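Local coordinates for N-acylethanolamine-hydrolyzing acid amidase subunit beta (Caenorhabditis elegans, PDB 6DY3), which forms the beta subunit of a lysosomal amidase that probably hydrolyses bioactive fatty acid amides such as N-palmitoylethanolamine to ethanolamine and free fatty acids, at residues 22-27 with 208-213; 129-134 with 151-156. All blocks are in the same frame, centred on the assembly; numbering follows the deposited sequence.

Contact 1 (22-27 with 208-213); sequences DMTELL and LTVFST. With NAG (2-acetamido-2-deoxy-beta-D-glucopyranose), chain I.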
loop_
_atom_site.group_PDB
_atom_site.type_symbol
_atom_site.label_atom_id
_atom_site.label_comp_id
_atom_site.label_asym_id
_atom_site.label_seq_id
_atom_site.Cartn_x
_atom_site.Cartn_y
_atom_site.Cartn_z
ATOM N N ASP B 22 -1.851 2.348 -13.080
ATOM C CA ASP B 22 -2.158 2.532 -14.496
ATOM C C ASP B 22 -3.517 3.189 -14.689
ATOM O O ASP B 22 -3.704 3.988 -15.612
ATOM C CB ASP B 22 -2.119 1.190 -15.218
ATOM C CG ASP B 22 -1.955 1.344 -16.705
ATOM O OD1 ASP B 22 -2.982 1.365 -17.421
ATOM O OD2 ASP B 22 -0.795 1.458 -17.154
ATOM N N MET B 23 -4.472 2.866 -13.825
ATOM C CA MET B 23 -5.818 3.432 -13.883
ATOM C C MET B 23 -5.866 4.726 -13.068
ATOM O O MET B 23 -6.634 4.887 -12.124
ATOM C CB MET B 23 -6.819 2.403 -13.373
ATOM C CG MET B 23 -8.243 2.609 -13.792
ATOM S SD MET B 23 -9.246 1.273 -13.105
ATOM C CE MET B 23 -9.429 1.811 -11.407
ATOM N N THR B 24 -5.033 5.674 -13.501
ATOM C CA THR B 24 -4.613 6.778 -12.642
ATOM C C THR B 24 -5.784 7.678 -12.251
ATOM O O THR B 24 -6.082 7.855 -11.064
ATOM C CB THR B 24 -3.533 7.591 -13.359
ATOM O OG1 THR B 24 -2.590 6.703 -13.976
ATOM C CG2 THR B 24 -2.809 8.482 -12.378
ATOM N N GLU B 25 -6.450 8.276 -13.242
ATOM C CA GLU B 25 -7.397 9.351 -12.956
ATOM C C GLU B 25 -8.655 8.831 -12.261
ATOM O O GLU B 25 -9.235 9.528 -11.422
ATOM C CB GLU B 25 -7.753 10.078 -14.253
ATOM C CG GLU B 25 -6.551 10.700 -14.954
ATOM C CD GLU B 25 -5.807 11.715 -14.097
ATOM O OE1 GLU B 25 -6.441 12.678 -13.615
ATOM O OE2 GLU B 25 -4.582 11.547 -13.902
ATOM N N LEU B 26 -9.108 7.624 -12.602
ATOM C CA LEU B 26 -10.288 7.087 -11.927
ATOM C C LEU B 26 -10.015 6.833 -10.453
ATOM O O LEU B 26 -10.901 7.027 -9.610
ATOM C CB LEU B 26 -10.760 5.805 -12.608
ATOM C CG LEU B 26 -11.411 5.947 -13.984
ATOM C CD1 LEU B 26 -11.848 4.584 -14.507
ATOM C CD2 LEU B 26 -12.598 6.902 -13.942
ATOM N N LEU B 27 -8.797 6.410 -10.116
ATOM C CA LEU B 27 -8.494 6.071 -8.731
ATOM C C LEU B 27 -8.369 7.310 -7.859
ATOM O O LEU B 27 -8.624 7.236 -6.653
ATOM C CB LEU B 27 -7.204 5.255 -8.651
ATOM C CG LEU B 27 -7.177 4.266 -7.482
ATOM C CD1 LEU B 27 -8.100 3.083 -7.773
ATOM C CD2 LEU B 27 -5.761 3.795 -7.163
ATOM N N LEU B 208 1.587 8.508 -14.058
ATOM C CA LEU B 208 0.794 7.476 -13.401
ATOM C C LEU B 208 0.687 7.667 -11.897
ATOM O O LEU B 208 -0.025 6.901 -11.243
ATOM C CB LEU B 208 1.386 6.093 -13.695
ATOM C CG LEU B 208 1.501 5.747 -15.179
ATOM C CD1 LEU B 208 2.028 4.346 -15.341
ATOM C CD2 LEU B 208 0.166 5.899 -15.888
ATOM N N THR B 209 1.354 8.667 -11.330
ATOM C CA THR B 209 1.345 8.842 -9.884
ATOM C C THR B 209 -0.040 9.287 -9.423
ATOM O O THR B 209 -0.545 10.325 -9.862
ATOM C CB THR B 209 2.408 9.851 -9.464
ATOM O OG1 THR B 209 3.674 9.479 -10.020
ATOM C CG2 THR B 209 2.525 9.895 -7.949
ATOM N N VAL B 210 -0.658 8.485 -8.551
ATOM C CA VAL B 210 -1.969 8.827 -8.004
ATOM C C VAL B 210 -1.826 9.786 -6.833
ATOM O O VAL B 210 -2.425 10.869 -6.813
ATOM C CB VAL B 210 -2.733 7.553 -7.595
ATOM C CG1 VAL B 210 -4.027 7.906 -6.851
ATOM C CG2 VAL B 210 -3.041 6.720 -8.815
ATOM N N PHE B 211 -1.045 9.396 -5.827
ATOM C CA PHE B 211 -0.823 10.249 -4.672
ATOM C C PHE B 211 0.620 10.149 -4.211
ATOM O O PHE B 211 1.340 9.199 -4.523
ATOM C CB PHE B 211 -1.762 9.907 -3.502
ATOM C CG PHE B 211 -1.558 8.530 -2.919
ATOM C CD1 PHE B 211 -0.485 8.259 -2.087
ATOM C CD2 PHE B 211 -2.485 7.530 -3.147
ATOM C CE1 PHE B 211 -0.315 7.009 -1.543
ATOM C CE2 PHE B 211 -2.322 6.277 -2.594
ATOM C CZ PHE B 211 -1.240 6.017 -1.791
ATOM N N SER B 212 1.020 11.157 -3.444
ATOM C CA SER B 212 2.283 11.182 -2.723
ATOM C C SER B 212 1.962 11.392 -1.250
ATOM O O SER B 212 1.085 12.193 -0.916
ATOM C CB SER B 212 3.200 12.305 -3.221
ATOM O OG SER B 212 3.584 12.134 -4.570
ATOM N N THR B 213 2.667 10.679 -0.371
ATOM C CA THR B 213 2.406 10.760 1.057
ATOM C C THR B 213 3.716 10.697 1.828
ATOM O O THR B 213 4.723 10.168 1.350
ATOM C CB THR B 213 1.459 9.639 1.526
ATOM O OG1 THR B 213 1.039 9.886 2.873
ATOM C CG2 THR B 213 2.138 8.291 1.456
HETATM C C1 NAG I . -12.923 11.934 -11.578
HETATM C C2 NAG I . -11.969 11.621 -12.750
HETATM C C3 NAG I . -12.292 12.493 -13.970
HETATM C C4 NAG I . -13.784 12.477 -14.286
HETATM C C5 NAG I . -14.584 12.812 -13.034
HETATM C C6 NAG I . -16.084 12.734 -13.214
HETATM C C7 NAG I . -10.128 12.951 -11.825
HETATM C C8 NAG I . -8.671 12.982 -11.487
HETATM N N2 NAG I . -10.584 11.809 -12.352
HETATM O O3 NAG I . -11.562 12.000 -15.088
HETATM O O4 NAG I . -14.082 13.424 -15.307
HETATM O O5 NAG I . -14.256 11.862 -12.016
HETATM O O6 NAG I . -16.456 12.186 -14.473
HETATM O O7 NAG I . -10.857 13.920 -11.646
#
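Asp22 lies against the isobutyl end of Leu208, whose CD2 comes to 4.3 Å from Asp22 CA. The carboxylate of Asp22 touches Leu208 only loosely, OD2 being 4.4 Å from Leu208 CD1, and OD1 is hydrogen-bonded to the Tyr50 hydroxyl of the alpha subunit. Met23 occupies the N-cap position and turns the chain into the short helix that follows. In its first turn Thr24 buries the largest area of any residue here. Its side chain crosses that of Leu208 at about a right angle, with CG2 at 3.4 Å from Leu208 O and OG1 beside Leu208 CD2. With OG1 anti to the carbonyl carbon (chi1 -44°), the hydroxyl is held by a hydrogen bond to Tyr21 O, while Thr24 CG2, anti to the backbone N, meets Val210 CG2 at 4.0 Å. Glu25 faces the glycan instead: the N-acetylglucosamine donates from N2 to Glu25 O (2.8 Å), and the carboxylate makes a salt bridge with Lys28. One turn after Met23, Leu27 returns to the strand, its CD2 resting at 4.3 Å from Val210 CG2, and also packs on Phe49 of strand 41-49. The mainly apolar packing sets the short helix 24-28 against the beginning of strand 209-215, which lies between 13-20 and 231-232 in the five-stranded antiparallel sheet of an Ntn-hydrolase fold. Val210 lies about 9 Å, side chain to side chain, from Cys1, the probable nucleophile.

Contact 2 (129-134 with 151-156); sequences IKKNEG and NVDANQ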
loop_
_atom_site.group_PDB
_atom_site.type_symbol
_atom_site.label_atom_id
_atom_site.label_comp_id
_atom_site.label_asym_id
_atom_site.label_seq_id
_atom_site.Cartn_x
_atom_site.Cartn_y
_atom_site.Cartn_z
ATOM N N ILE B 129 11.083 4.076 14.908
ATOM C CA ILE B 129 11.312 5.262 15.726
ATOM C C ILE B 129 12.718 5.241 16.314
ATOM O O ILE B 129 13.329 6.296 16.522
ATOM C CB ILE B 129 10.249 5.365 16.833
ATOM C CG1 ILE B 129 10.325 4.141 17.749
ATOM C CG2 ILE B 129 8.862 5.516 16.208
ATOM C CD1 ILE B 129 9.239 4.084 18.820
ATOM N N LYS B 130 13.252 4.047 16.569
ATOM C CA LYS B 130 14.581 3.922 17.151
ATOM C C LYS B 130 15.638 3.907 16.046
ATOM O O LYS B 130 15.340 4.055 14.859
ATOM C CB LYS B 130 14.661 2.673 18.028
ATOM C CG LYS B 130 13.848 2.778 19.306
ATOM C CD LYS B 130 13.528 1.420 19.920
ATOM C CE LYS B 130 14.766 0.562 20.107
ATOM N NZ LYS B 130 14.425 -0.790 20.619
ATOM N N LYS B 131 16.894 3.714 16.440
ATOM C CA LYS B 131 17.997 3.792 15.495
ATOM C C LYS B 131 17.948 2.648 14.493
ATOM O O LYS B 131 17.678 1.497 14.848
ATOM C CB LYS B 131 19.328 3.780 16.239
ATOM C CG LYS B 131 20.554 3.800 15.346
ATOM C CD LYS B 131 21.820 3.647 16.173
ATOM C CE LYS B 131 23.063 3.645 15.306
ATOM N NZ LYS B 131 24.260 3.238 16.088
ATOM N N ASN B 132 18.231 2.975 13.231
ATOM C CA ASN B 132 18.300 2.009 12.139
ATOM C C ASN B 132 16.997 1.244 11.965
ATOM O O ASN B 132 16.974 0.194 11.316
ATOM C CB ASN B 132 19.464 1.030 12.337
ATOM C CG ASN B 132 20.806 1.634 11.953
ATOM O OD1 ASN B 132 20.898 2.448 11.034
ATOM N ND2 ASN B 132 21.854 1.236 12.660
ATOM N N GLU B 133 15.900 1.752 12.529
ATOM C CA GLU B 133 14.596 1.107 12.386
ATOM C C GLU B 133 13.980 1.544 11.056
ATOM O O GLU B 133 13.033 2.329 10.986
ATOM C CB GLU B 133 13.695 1.426 13.569
ATOM C CG GLU B 133 14.050 0.639 14.821
ATOM C CD GLU B 133 12.935 0.617 15.856
ATOM O OE1 GLU B 133 12.053 1.501 15.812
ATOM O OE2 GLU B 133 12.955 -0.276 16.732
ATOM N N GLY B 134 14.579 1.037 9.983
ATOM C CA GLY B 134 14.073 1.206 8.637
ATOM C C GLY B 134 14.556 0.057 7.777
ATOM O O GLY B 134 15.764 -0.178 7.685
ATOM N N ASN B 151 21.693 1.401 7.971
ATOM C CA ASN B 151 23.011 1.317 8.602
ATOM C C ASN B 151 23.596 2.735 8.607
ATOM O O ASN B 151 24.478 3.073 7.812
ATOM C CB ASN B 151 23.915 0.326 7.870
ATOM C CG ASN B 151 25.093 -0.117 8.710
ATOM O OD1 ASN B 151 25.468 0.544 9.681
ATOM N ND2 ASN B 151 25.692 -1.239 8.333
ATOM N N VAL B 152 23.100 3.571 9.523
ATOM C CA VAL B 152 23.493 4.979 9.529
ATOM C C VAL B 152 24.980 5.132 9.806
ATOM O O VAL B 152 25.625 6.048 9.279
ATOM C CB VAL B 152 22.651 5.778 10.545
ATOM C CG1 VAL B 152 21.191 5.844 10.099
ATOM C CG2 VAL B 152 22.768 5.174 11.943
ATOM N N ASP B 153 25.555 4.243 10.615
ATOM C CA ASP B 153 26.980 4.338 10.909
ATOM C C ASP B 153 27.837 3.977 9.704
ATOM O O ASP B 153 28.992 4.413 9.628
ATOM C CB ASP B 153 27.331 3.455 12.105
ATOM C CG ASP B 153 26.712 3.961 13.406
ATOM O OD1 ASP B 153 26.353 5.160 13.489
ATOM O OD2 ASP B 153 26.594 3.159 14.355
ATOM N N ALA B 154 27.304 3.192 8.769
ATOM C CA ALA B 154 27.966 2.918 7.502
ATOM C C ALA B 154 27.577 3.918 6.416
ATOM O O ALA B 154 27.808 3.657 5.229
ATOM C CB ALA B 154 27.650 1.495 7.042
ATOM N N ASN B 155 26.989 5.052 6.803
ATOM C CA ASN B 155 26.541 6.075 5.861
ATOM C C ASN B 155 25.432 5.557 4.947
ATOM O O ASN B 155 25.299 6.000 3.803
ATOM C CB ASN B 155 27.709 6.613 5.030
ATOM C CG ASN B 155 27.415 7.976 4.430
ATOM O OD1 ASN B 155 26.789 8.825 5.067
ATOM N ND2 ASN B 155 27.857 8.190 3.195
ATOM N N GLN B 156 24.626 4.622 5.447
ATOM C CA GLN B 156 23.469 4.093 4.727
ATOM C C GLN B 156 22.221 4.577 5.461
ATOM O O GLN B 156 21.577 3.834 6.203
ATOM C CB GLN B 156 23.531 2.575 4.643
ATOM C CG GLN B 156 24.776 2.052 3.934
ATOM C CD GLN B 156 24.844 0.531 3.899
ATOM O OE1 GLN B 156 24.173 -0.154 4.671
ATOM N NE2 GLN B 156 25.653 -0.002 2.992
#
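Asn132 reaches across to the start of the 151-156 loop and accepts a hydrogen bond from Val152 N through OD1 (2.9 Å). The bond is nearly straight, 162° at the hydrogen, and the donor sits in the carbonyl plane on a lone pair of the amide oxygen. Placing CG anti to its own carbonyl carbon (chi1 -79°) directs the amide at this N-H, and both Val152 methyls pack beside the same oxygen. The backbone of Asn132 is fixed as well, because its N-H is bonded to Gln7 OE1. Were this asparagine replaced by an alanine, Val152 N would probably lose its acceptor and a gap would open beside the valine methyls. Lys131 runs out as a fully extended chain, and its CE passes 3.7 Å from Val152 CG2. At the end of this chain NZ forms a salt bridge with Asp153 OD2 (2.9 Å), meeting the carboxylate on its syn side but 32° out of its plane, between two exposed side chains. Within the turn segment, Glu133 OE1 accepts hydrogen bonds from both Ile129 N and Lys130 N. Lys131 and Asn132 are the two central residues of a type II beta turn joining strands 122-127 and 134-139 in a beta hairpin, and this turn docks on a loop closed by a G1 beta bulge, where Asn155 and Gln156 both face Asn151.

How the contacts relate
Leaving strand 13-20, the chain enters 22-27 and then builds the whole seven-strand sheet before reaching the second half of contact 1. Contact 2 is nested inside that long loop: it closes a much shorter one, from the turn after strand 122-127, through strands 134-139 and 145-149, to the connection that leads to strand 158-161 of the five-strand sheet. Helices follow, and strand 209-215 finally returns to complete contact 1. The two contacts lie on opposite sides of the chain's centre, with centres 31 Å apart, and do not touch. Contact 1 is buried and ties helix 24-28, just before the glycosylated Asn29, to strand 209-215 of the five-strand sheet, whereas contact 2 joins two surface loops.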